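Local coordinates for protein 3-isopropylmalate dehydratase small subunit (Campylobacter jejuni, PDB 3Q3W) that forms the small subunit of isopropylmalate isomerase, the enzyme that interconverts 2-isopropylmalate and 3-isopropylmalate by way of 2-isopropylmaleate, at residues Y51-D54 and K55-L59; E147-L150 and L151-R154. All blocks are in the same frame, centred on the assembly; numbering follows the deposited sequence.

Contact 1: residues Y51-D54 and K55-L59; sequences YLDD and KESVL
Tyr51 and Leu59 form a single backbone bridge, their CA atoms 4.6 Å apart, closing the neck of a loop that turns back through residues 54-57. Val58 O clamps that end: it accepts Leu52 N at 2.8 Å, a nearly straight bond (163°), and a C-H contact from Tyr51 CA. Inside the loop the Asp53 carboxylate gathers the returning backbone. With chi1 at 71°, CG stands between the backbone N and the carbonyl carbon, which turns both oxygens toward the backbone of residues 55-58. Asp53 OD1 takes Ser57 N on its syn lone pair at 3.0 Å. Val58 N reaches the same Asp53 OD1 at 2.9 Å, from well above the carboxylate plane, while OD2 accepts Lys55 N weakly. A water ties Asp53 O to Glu56 N. The Tyr51 ring packs against Glu56, whose CA sits over its centre in a CH-pi contact, 3.5 Å from the centroid. Glu56 CB and CG continue over Tyr51 CZ and CE2, and Leu59 CD2 approaches Tyr51 CE1 obliquely at 3.9 Å. The polar ends reach back along the chain, Tyr51 OH to Lys43 O and Glu56 OE2 to His44 ND1. The loop lies on the surface, directly after helix 47-50 and well before strand 73-78.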
ATOM      1  N   TYR A  51     -15.990  -5.779   2.957  1.00 24.10           N
ATOM      2  CA  TYR A  51     -17.432  -5.824   2.788  1.00 24.17           C
ATOM      3  C   TYR A  51     -17.997  -7.032   3.528  1.00 24.15           C
ATOM      4  O   TYR A  51     -17.403  -8.097   3.527  1.00 24.89           O
ATOM      5  CB  TYR A  51     -17.778  -5.972   1.271  1.00 24.26           C
ATOM      6  CG  TYR A  51     -17.277  -4.850   0.410  1.00 24.69           C
ATOM      7  CD1 TYR A  51     -17.777  -3.568   0.562  1.00 23.23           C
ATOM      8  CD2 TYR A  51     -16.329  -5.066  -0.588  1.00 21.83           C
ATOM      9  CE1 TYR A  51     -17.317  -2.541  -0.200  1.00 25.50           C
ATOM     10  CE2 TYR A  51     -15.865  -4.026  -1.343  1.00 25.85           C
ATOM     11  CZ  TYR A  51     -16.375  -2.765  -1.147  1.00 23.24           C
ATOM     12  OH  TYR A  51     -15.951  -1.696  -1.929  1.00 25.43           O
ATOM     13  N   LEU A  52     -19.148  -6.852   4.150  1.00 26.52           N
ATOM     14  CA  LEU A  52     -19.883  -7.924   4.797  1.00 29.26           C
ATOM     15  C   LEU A  52     -20.855  -8.623   3.830  1.00 31.91           C
ATOM     16  O   LEU A  52     -21.250  -9.776   4.068  1.00 33.31           O
ATOM     17  CB  LEU A  52     -20.678  -7.385   5.983  1.00 29.57           C
ATOM     18  CG  LEU A  52     -19.915  -6.669   7.108  1.00 28.90           C
ATOM     19  CD1 LEU A  52     -20.924  -6.105   8.142  1.00 26.72           C
ATOM     20  CD2 LEU A  52     -18.969  -7.651   7.705  1.00 31.03           C
ATOM     21  N   ASP A  53     -21.280  -7.922   2.781  1.00 33.07           N
ATOM     22  CA  ASP A  53     -22.241  -8.499   1.799  1.00 35.26           C
ATOM     23  C   ASP A  53     -21.509  -8.976   0.550  1.00 35.68           C
ATOM     24  O   ASP A  53     -20.296  -8.970   0.509  1.00 35.18           O
ATOM     25  CB  ASP A  53     -23.344  -7.469   1.464  1.00 35.84           C
ATOM     26  CG  ASP A  53     -22.832  -6.296   0.621  1.00 35.11           C
ATOM     27  OD1 ASP A  53     -21.783  -5.751   0.988  1.00 30.74           O
ATOM     28  OD2 ASP A  53     -23.477  -5.936  -0.407  1.00 34.69           O
ATOM     29  N   ASP A  54     -22.244  -9.431  -0.470  1.00 38.23           N
ATOM     30  CA  ASP A  54     -21.646  -9.851  -1.748  1.00 38.11           C
ATOM     31  C   ASP A  54     -21.740  -8.842  -2.894  1.00 36.76           C
ATOM     32  O   ASP A  54     -21.300  -9.151  -3.986  1.00 36.74           O
ATOM     33  CB  ASP A  54     -22.310 -11.145  -2.219  1.00 41.64           C
ATOM     34  CG  ASP A  54     -22.425 -12.144  -1.109  1.00 46.26           C
ATOM     35  OD1 ASP A  54     -21.381 -12.373  -0.434  1.00 51.93           O
ATOM     36  OD2 ASP A  54     -23.542 -12.658  -0.888  1.00 50.19           O
ATOM     37  N   LYS A  55     -22.339  -7.677  -2.671  1.00 35.65           N
ATOM     38  CA  LYS A  55     -22.469  -6.632  -3.691  0.60 35.39           C
ATOM     39  C   LYS A  55     -21.709  -5.361  -3.295  1.00 33.71           C
ATOM     40  O   LYS A  55     -22.051  -4.251  -3.718  1.00 33.89           O
ATOM     41  CB  LYS A  55     -23.957  -6.291  -3.908  0.60 37.30           C
ATOM     42  CG  LYS A  55     -24.894  -7.512  -4.100  0.60 40.54           C
ATOM     43  CD  LYS A  55     -24.637  -8.233  -5.423  0.60 43.81           C
ATOM     44  CE  LYS A  55     -25.443  -9.525  -5.549  0.60 46.72           C
ATOM     45  NZ  LYS A  55     -26.823  -9.413  -4.969  0.60 48.84           N
ATOM     46  N   GLU A  56     -20.666  -5.501  -2.483  1.00 30.85           N
ATOM     47  CA  GLU A  56     -19.834  -4.363  -2.163  1.00 29.91           C
ATOM     48  C   GLU A  56     -20.621  -3.155  -1.705  1.00 28.88           C
ATOM     49  O   GLU A  56     -20.297  -2.032  -2.071  1.00 28.62           O
ATOM     50  CB  GLU A  56     -18.955  -4.006  -3.383  1.00 29.51           C
ATOM     51  CG  GLU A  56     -18.100  -5.194  -3.862  1.00 30.73           C
ATOM     52  CD  GLU A  56     -17.184  -4.838  -4.985  1.00 30.31           C
ATOM     53  OE1 GLU A  56     -17.656  -4.279  -6.002  1.00 33.70           O
ATOM     54  OE2 GLU A  56     -15.989  -5.161  -4.873  1.00 29.96           O
ATOM     55  N   SER A  57     -21.654  -3.375  -0.912  1.00 29.65           N
ATOM     56  CA  SER A  57     -22.502  -2.246  -0.423  1.00 30.81           C
ATOM     57  C   SER A  57     -22.595  -2.075   1.116  1.00 29.70           C
ATOM     58  O   SER A  57     -23.191  -1.083   1.566  1.00 30.97           O
ATOM     59  CB  SER A  57     -23.920  -2.406  -0.924  1.00 32.30           C
ATOM     60  OG  SER A  57     -24.394  -3.683  -0.540  1.00 36.45           O
ATOM     61  N   VAL A  58     -22.075  -3.034   1.879  1.00 27.45           N
ATOM     62  CA  VAL A  58     -22.163  -3.030   3.365  1.00 26.72           C
ATOM     63  C   VAL A  58     -20.756  -3.174   3.911  1.00 25.75           C
ATOM     64  O   VAL A  58     -20.092  -4.216   3.711  1.00 24.86           O
ATOM     65  CB  VAL A  58     -23.096  -4.179   3.909  1.00 26.73           C
ATOM     66  CG1 VAL A  58     -23.133  -4.217   5.476  1.00 25.60           C
ATOM     67  CG2 VAL A  58     -24.531  -4.108   3.307  1.00 29.09           C
ATOM     68  N   LEU A  59     -20.283  -2.140   4.619  1.00 25.54           N
ATOM     69  CA  LEU A  59     -18.920  -2.119   5.040  1.00 24.35           C
ATOM     70  C   LEU A  59     -18.684  -2.940   6.315  1.00 25.29           C
ATOM     71  O   LEU A  59     -19.456  -2.864   7.309  1.00 26.07           O
ATOM     72  CB  LEU A  59     -18.471  -0.687   5.298  1.00 24.44           C
ATOM     73  CG  LEU A  59     -18.513   0.337   4.160  1.00 24.59           C
ATOM     74  CD1 LEU A  59     -17.905   1.727   4.635  1.00 24.22           C
ATOM     75  CD2 LEU A  59     -17.782  -0.193   2.932  1.00 24.37           C
TER
HETATM   76  O   HOH W   1     -19.144  -7.765  -1.465  1.00 20.13           O

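Contact 2: residues E147-L150 and L151-R154; sequences EISL and LEKR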
ATOM      1  N   GLU A 147       4.798  11.224   6.327  1.00 36.42           N
ATOM      2  CA  GLU A 147       5.460  11.803   5.145  1.00 37.08           C
ATOM      3  C   GLU A 147       6.606  10.926   4.664  1.00 37.97           C
ATOM      4  O   GLU A 147       7.329  10.355   5.451  1.00 37.92           O
ATOM      5  CB  GLU A 147       5.947  13.233   5.404  1.00 39.32           C
ATOM      6  CG  GLU A 147       6.319  13.960   4.104  1.00 41.91           C
ATOM      7  CD  GLU A 147       6.489  15.466   4.245  1.00 47.71           C
ATOM      8  OE1 GLU A 147       6.030  16.053   5.240  1.00 51.65           O
ATOM      9  OE2 GLU A 147       7.085  16.073   3.334  1.00 50.85           O
ATOM     10  N   ILE A 148       6.749  10.815   3.336  1.00 37.42           N
ATOM     11  CA  ILE A 148       7.776   9.960   2.734  1.00 37.42           C
ATOM     12  C   ILE A 148       8.497  10.746   1.671  1.00 37.79           C
ATOM     13  O   ILE A 148       7.847  11.325   0.815  1.00 38.10           O
ATOM     14  CB  ILE A 148       7.193   8.730   2.069  1.00 35.17           C
ATOM     15  CG1 ILE A 148       6.413   7.882   3.070  1.00 35.52           C
ATOM     16  CG2 ILE A 148       8.334   7.919   1.388  1.00 34.75           C
ATOM     17  CD1 ILE A 148       5.338   6.946   2.451  1.00 31.19           C
ATOM     18  N   SER A 149       9.830  10.794   1.753  1.00 39.40           N
ATOM     19  CA  SER A 149      10.657  11.371   0.711  1.00 38.90           C
ATOM     20  C   SER A 149      11.429  10.251   0.010  1.00 38.39           C
ATOM     21  O   SER A 149      12.239   9.558   0.624  1.00 38.93           O
ATOM     22  CB  SER A 149      11.647  12.383   1.316  1.00 41.24           C
ATOM     23  OG  SER A 149      12.520  12.910   0.324  1.00 41.97           O
ATOM     24  N   LEU A 150      11.217  10.082  -1.283  1.00 37.79           N
ATOM     25  CA  LEU A 150      11.965   9.063  -2.027  1.00 37.86           C
ATOM     26  C   LEU A 150      13.328   9.613  -2.430  1.00 40.23           C
ATOM     27  O   LEU A 150      14.227   8.844  -2.778  1.00 41.30           O
ATOM     28  CB  LEU A 150      11.209   8.590  -3.257  1.00 36.11           C
ATOM     29  CG  LEU A 150      11.901   7.590  -4.183  1.00 34.67           C
ATOM     30  CD1 LEU A 150      12.301   6.341  -3.476  1.00 34.62           C
ATOM     31  CD2 LEU A 150      10.983   7.289  -5.286  1.00 35.03           C
ATOM     32  N   LEU A 151      13.491  10.936  -2.389  1.00 41.45           N
ATOM     33  CA  LEU A 151      14.802  11.557  -2.564  1.00 43.25           C
ATOM     34  C   LEU A 151      15.727  11.214  -1.429  1.00 44.81           C
ATOM     35  O   LEU A 151      16.851  10.827  -1.658  1.00 45.34           O
ATOM     36  CB  LEU A 151      14.704  13.065  -2.626  1.00 44.38           C
ATOM     37  CG  LEU A 151      14.134  13.627  -3.913  1.00 44.59           C
ATOM     38  CD1 LEU A 151      14.050  15.154  -3.802  1.00 46.74           C
ATOM     39  CD2 LEU A 151      14.993  13.219  -5.089  1.00 45.94           C
ATOM     40  N   GLU A 152      15.255  11.358  -0.204  1.00 44.58           N
ATOM     41  CA  GLU A 152      16.103  11.111   0.943  1.00 47.88           C
ATOM     42  C   GLU A 152      16.041   9.687   1.397  1.00 47.59           C
ATOM     43  O   GLU A 152      16.842   9.287   2.235  1.00 50.05           O
ATOM     44  CB  GLU A 152      15.710  12.010   2.102  1.00 48.61           C
ATOM     45  CG  GLU A 152      16.092  13.437   1.900  1.00 52.97           C
ATOM     46  CD  GLU A 152      15.477  14.306   2.958  1.00 59.06           C
ATOM     47  OE1 GLU A 152      15.250  13.798   4.083  1.00 61.58           O
ATOM     48  OE2 GLU A 152      15.212  15.490   2.660  1.00 62.57           O
ATOM     49  N   LYS A 153      15.127   8.924   0.807  1.00 45.02           N
ATOM     50  CA  LYS A 153      14.806   7.571   1.224  1.00 44.55           C
ATOM     51  C   LYS A 153      14.564   7.519   2.730  1.00 45.09           C
ATOM     52  O   LYS A 153      15.183   6.733   3.472  1.00 46.20           O
ATOM     53  CB  LYS A 153      15.855   6.564   0.760  1.00 45.70           C
ATOM     54  CG  LYS A 153      15.973   6.443  -0.761  1.00 46.19           C
ATOM     55  CD  LYS A 153      16.939   5.301  -1.218  1.00 45.12           C
ATOM     56  CE  LYS A 153      18.364   5.718  -1.286  1.00 48.96           C
ATOM     57  NZ  LYS A 153      19.209   4.681  -1.985  1.00 46.69           N
ATOM     58  N   ARG A 154      13.655   8.383   3.163  1.00 44.47           N
ATOM     59  CA  ARG A 154      13.230   8.475   4.570  1.00 45.36           C
ATOM     60  C   ARG A 154      11.673   8.532   4.739  1.00 42.73           C
ATOM     61  O   ARG A 154      10.958   8.921   3.816  1.00 41.32           O
ATOM     62  CB  ARG A 154      13.870   9.693   5.222  1.00 47.50           C
ATOM     63  CG  ARG A 154      15.410   9.613   5.305  1.00 51.83           C
ATOM     64  CD  ARG A 154      16.047  10.784   6.070  1.00 56.71           C
ATOM     65  NE  ARG A 154      17.323  10.417   6.720  1.00 59.03           N
ATOM     66  CZ  ARG A 154      18.455  10.107   6.087  1.00 63.69           C
ATOM     67  NH1 ARG A 154      19.544   9.803   6.806  1.00 66.68           N
ATOM     68  NH2 ARG A 154      18.537  10.113   4.748  1.00 61.91           N
TER
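Ser149 and Arg154 bond to each other twice through their backbones, as an antiparallel hydrogen-bonded pair: Ser149 N gives to Arg154 O at 3.0 Å, and Arg154 N returns to Ser149 O at 3.1 Å. Arg154 O also receives a C-H contact from Ile148 CA. The Ser149 hydroxyl works within the turn. Its chi1 of 177° turns Ser149 OG away from its own amide and along the chain, where it accepts Glu152 N at 3.2 Å in a fairly straight bond (161°). Leu151 CB packs beside Ser149 OG at 3.7 Å, and Glu152 CB lies close by. This serine is buried, as are Ile148 and Leu150, and Leu150 sends its side chain onto Leu174 and Leu175 of helix 168-176. Arg171 of that helix hydrogen-bonds to Leu150 O and Leu151 O.

The far side is looser. Leu151 and Glu152 are exposed, and the Arg154 side chain, though its CB lies on the same sheet face as that of Ser149, leads off to a weak bond from NH2 to Glu152 O. Lys153 lays CG against Leu150 O at 3.6 Å. Its positive phi of 49° suits its place in a G1 beta bulge, where Lys153 and Arg154 together face Ser149 at the hairpin end that joins strands 145-149 and 154-157.

How the contacts relate
Contact 1 and contact 2 are separate chain reversals on opposite sides of the chain's centre, their own centres about 36 Å apart and their nearest atoms about 23 Å apart. They come in series along the chain. Residues 51-59 belong to a largely exposed loop of the aconitase C-terminal-like part of the chain, with the centre of contact 1 about 22 Å from the chain centre; residues 147-154 link two antiparallel strands of the mixed sheet, and the centre of contact 2 is about 16 Å from that point. One loop is irregular, the other a strand-to-strand hairpin. Strand 9-17, beside 145-149, is also sheet neighbour to 73-78, the strand following contact 1.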